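Local coordinates for SsfS6 (Streptomyces sp. SF2575, PDB 4FZR), which belongs to the erythromycin CIII-like family of proteins with the two-domain GT-B fold, each domain built round a parallel beta-sheet, at residues 215-219 / 220-224; 366-369 / 370-373. One frame throughout, in Å; residues are numbered along the deposited sequence.

Contact 1 of 2, residues 215-219 / 220-224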
# COMPACT_ATOMS: atom_id res chain seq x y z
N ASP A 215 9.77 1.91 -8.22
CA ASP A 215 10.40 3.02 -7.52
C ASP A 215 11.90 2.90 -7.32
O ASP A 215 12.45 1.82 -7.16
CB ASP A 215 9.78 3.10 -6.12
CG ASP A 215 9.73 4.51 -5.58
OD1 ASP A 215 10.79 5.05 -5.21
OD2 ASP A 215 8.61 5.07 -5.50
N GLN A 216 12.55 4.06 -7.34
CA GLN A 216 13.79 4.29 -6.62
C GLN A 216 14.01 5.78 -6.71
O GLN A 216 14.55 6.28 -7.70
CB GLN A 216 14.98 3.54 -7.21
CG GLN A 216 16.27 4.04 -6.60
CD GLN A 216 17.43 3.10 -6.81
OE1 GLN A 216 17.26 1.89 -6.99
NE2 GLN A 216 18.64 3.65 -6.79
N VAL A 217 13.53 6.50 -5.70
CA VAL A 217 13.63 7.96 -5.68
C VAL A 217 15.00 8.35 -6.20
O VAL A 217 15.99 8.31 -5.45
CB VAL A 217 13.44 8.53 -4.26
CG1 VAL A 217 13.35 10.05 -4.32
CG2 VAL A 217 12.20 7.95 -3.59
N PRO A 218 15.08 8.72 -7.48
CA PRO A 218 16.38 8.87 -8.15
C PRO A 218 17.34 9.79 -7.40
O PRO A 218 16.91 10.59 -6.57
CB PRO A 218 16.02 9.43 -9.53
CG PRO A 218 14.63 9.93 -9.42
CD PRO A 218 13.97 9.11 -8.36
N SER A 219 18.62 9.66 -7.71
CA SER A 219 19.67 10.41 -7.03
C SER A 219 19.30 11.88 -6.88
O SER A 219 19.04 12.36 -5.79
CB SER A 219 20.98 10.28 -7.80
OG SER A 219 21.96 11.17 -7.29
N TRP A 220 19.29 12.58 -8.02
CA TRP A 220 19.12 14.03 -8.06
C TRP A 220 17.98 14.59 -7.20
O TRP A 220 18.02 15.76 -6.82
CB TRP A 220 18.95 14.50 -9.51
CG TRP A 220 18.09 13.60 -10.35
CD1 TRP A 220 18.49 12.50 -11.05
CD2 TRP A 220 16.68 13.73 -10.58
NE1 TRP A 220 17.42 11.94 -11.70
CE2 TRP A 220 16.30 12.67 -11.43
CE3 TRP A 220 15.70 14.64 -10.15
CZ2 TRP A 220 14.99 12.50 -11.86
CZ3 TRP A 220 14.40 14.46 -10.58
CH2 TRP A 220 14.05 13.40 -11.42
N VAL A 221 16.98 13.77 -6.89
CA VAL A 221 15.86 14.24 -6.08
C VAL A 221 16.32 14.64 -4.68
O VAL A 221 15.81 15.61 -4.11
CB VAL A 221 14.76 13.18 -5.95
CG1 VAL A 221 13.59 13.73 -5.14
CG2 VAL A 221 14.29 12.74 -7.32
N PHE A 222 17.27 13.89 -4.14
CA PHE A 222 17.76 14.14 -2.79
C PHE A 222 18.93 15.13 -2.78
O PHE A 222 19.27 15.69 -1.73
CB PHE A 222 18.19 12.83 -2.12
CG PHE A 222 17.08 11.83 -1.97
CD1 PHE A 222 16.00 12.09 -1.15
CD2 PHE A 222 17.13 10.61 -2.63
CE1 PHE A 222 14.98 11.17 -1.00
CE2 PHE A 222 16.12 9.68 -2.48
CZ PHE A 222 15.04 9.96 -1.66
N GLU A 223 19.55 15.35 -3.94
CA GLU A 223 20.67 16.28 -4.03
C GLU A 223 20.18 17.70 -4.34
O GLU A 223 18.98 17.95 -4.36
CB GLU A 223 21.68 15.82 -5.09
CG GLU A 223 23.05 15.42 -4.52
CD GLU A 223 23.74 16.54 -3.77
OE1 GLU A 223 23.97 17.61 -4.37
OE2 GLU A 223 24.05 16.36 -2.57
N GLU A 224 21.12 18.61 -4.56
CA GLU A 224 20.79 20.03 -4.75
C GLU A 224 20.22 20.34 -6.13
O GLU A 224 20.41 19.58 -7.08
CB GLU A 224 22.04 20.89 -4.53
CG GLU A 224 22.56 20.88 -3.11
CD GLU A 224 23.67 21.90 -2.91
OE1 GLU A 224 24.16 22.45 -3.91
OE2 GLU A 224 24.04 22.15 -1.74
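Pro218 packs obliquely on the Trp220 indole near its rim, CG 3.6 Å from CZ2 of that ring. The same CG meets Val221 CG2 at 3.5 Å; this methyl also lies over the indole near its rim, and the three side chains pack together. The indole gets there because Trp220 CG sits between the backbone N and the carbonyl carbon (chi1 40°), which brings the ring back alongside the proline. Beyond it, Val217 CG1 packs on Val221 CG1 at 3.8 Å.

The two hydrogen bonds that join 215-219 to 220-224 are backbone ones. Val221 N donates to Pro218 O at 3.2 Å, and Phe222 N to Ser219 O at 2.9 Å. Both are i to i+3 bonds, and they wind the chain into a single short turn.

Outside the turn, Trp220 meets Phe292 edge-to-face and touches Leu287 and Ile297. Phe222 meets Trp122 of the second subunit, and Glu223 forms a salt bridge with Arg121 of that subunit. The arrangement is a short, weakly bonded helical turn in the segment linking the two Rossmann-like domains of a GT-B fold, packed between the C-terminal domain and the partner subunit.

Contact 2 of 2, residues 366-369 / 370-373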
# COMPACT_ATOMS: atom_id res chain seq x y z
N ARG A 366 7.95 31.33 -14.53
CA ARG A 366 9.37 31.38 -14.19
C ARG A 366 9.78 32.77 -13.69
O ARG A 366 10.77 32.91 -12.98
CB ARG A 366 10.21 31.00 -15.41
CG ARG A 366 11.71 30.90 -15.18
CD ARG A 366 12.46 31.16 -16.49
NE ARG A 366 12.21 32.52 -16.97
CZ ARG A 366 12.24 32.90 -18.25
NH1 ARG A 366 12.51 32.02 -19.21
NH2 ARG A 366 11.99 34.16 -18.57
N ASP A 367 9.01 33.79 -14.06
CA ASP A 367 9.35 35.16 -13.71
C ASP A 367 8.41 35.74 -12.65
O ASP A 367 8.82 36.56 -11.83
CB ASP A 367 9.34 36.05 -14.96
CG ASP A 367 10.46 35.70 -15.93
OD1 ASP A 367 11.52 35.23 -15.48
OD2 ASP A 367 10.27 35.90 -17.15
N ASP A 368 7.15 35.31 -12.68
CA ASP A 368 6.16 35.82 -11.74
C ASP A 368 6.06 34.91 -10.52
O ASP A 368 5.61 33.76 -10.61
CB ASP A 368 4.80 35.95 -12.44
CG ASP A 368 3.77 36.68 -11.60
OD1 ASP A 368 3.97 36.79 -10.37
OD2 ASP A 368 2.76 37.13 -12.16
N SER A 369 6.47 35.43 -9.37
CA SER A 369 6.53 34.64 -8.14
C SER A 369 5.16 34.46 -7.48
O SER A 369 5.05 33.77 -6.47
CB SER A 369 7.50 35.30 -7.15
OG SER A 369 7.05 36.59 -6.79
N SER A 370 4.14 35.08 -8.05
CA SER A 370 2.79 34.99 -7.50
C SER A 370 2.19 33.61 -7.74
O SER A 370 1.14 33.27 -7.18
CB SER A 370 1.88 36.07 -8.11
OG SER A 370 1.60 35.80 -9.47
N TYR A 371 2.85 32.82 -8.58
CA TYR A 371 2.36 31.48 -8.92
C TYR A 371 2.80 30.45 -7.89
O TYR A 371 1.99 29.65 -7.43
CB TYR A 371 2.81 31.09 -10.32
CG TYR A 371 2.05 31.81 -11.41
CD1 TYR A 371 0.83 31.33 -11.86
CD2 TYR A 371 2.56 32.96 -11.99
CE1 TYR A 371 0.13 31.99 -12.86
CE2 TYR A 371 1.87 33.62 -12.99
CZ TYR A 371 0.66 33.13 -13.42
OH TYR A 371 -0.03 33.79 -14.41
N VAL A 372 4.08 30.45 -7.55
CA VAL A 372 4.56 29.59 -6.47
C VAL A 372 3.81 29.96 -5.19
O VAL A 372 3.33 29.09 -4.47
CB VAL A 372 6.06 29.77 -6.21
CG1 VAL A 372 6.50 28.85 -5.09
CG2 VAL A 372 6.85 29.48 -7.48
N GLY A 373 3.71 31.26 -4.93
CA GLY A 373 3.02 31.75 -3.75
C GLY A 373 1.62 31.20 -3.61
O GLY A 373 1.24 30.70 -2.55
O HOH W 1 6.20 31.31 -10.17
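Asp368 turns its carboxylate toward Ser370, and OD1 takes two bonds from that one residue. Ser370 N donates to Asp368 OD1 at 2.9 Å (N-H...O angle 161°), and the hydroxyl Ser370 OG donates to the same OD1 at 2.7 Å. Both donors come from one face of the carboxylate, well above its plane, so backbone and side chain of the serine grip a single oxygen. Ser370 can do this because its OG lies between the backbone N and the carbonyl carbon (chi1 70°), which swings the hydroxyl back toward the aspartate.

The Tyr371 ring stands beside Asp368 and crosses its side chain at about a right angle, with carboxylate and ring planes 82° apart. Its CD2 edge approaches Asp368 O in the ring plane at 3.4 Å, while CE2 lies 3.7 Å from Asp368 OD2. A water donates to Asp368 O at 2.6 Å and bonds weakly to Val372 N. Tyr371 reaches on to Pro322 and to Arg364 and Ile365 of the preceding helix.

The first helical turn closes where Gly373 N donates to Ser369 O at 3.2 Å. At the end of helix 358-367, Arg366 forms a salt bridge with Asp367, side-on through NE and NH2. The whole is a junction between consecutive helices, where Asp368 makes a side-chain capping bond at the start of helix 370-382 in the GT-B C-terminal domain.

Both contacts are local and lie at the surface, about 25 Å apart between centres and about 16 Å between nearest atoms, and they share no helix. Contact 1 lies on the linking segment that rests against the C-terminal domain, and the second subunit also packs on it. Contact 2, untouched by any other chain of the assembly, joins two helices within the C-terminal domain. Their chemistry follows their places: contact 1 turns proline, valine and aromatic side chains into interfaces, and its two segments are joined by backbone hydrogen bonds, whereas in contact 2 a carboxylate caps through a serine N-H and hydroxyl, beside a backbone bond and a weakly bridging water; its buried residue, Tyr371, packs on Pro322 and the preceding helix.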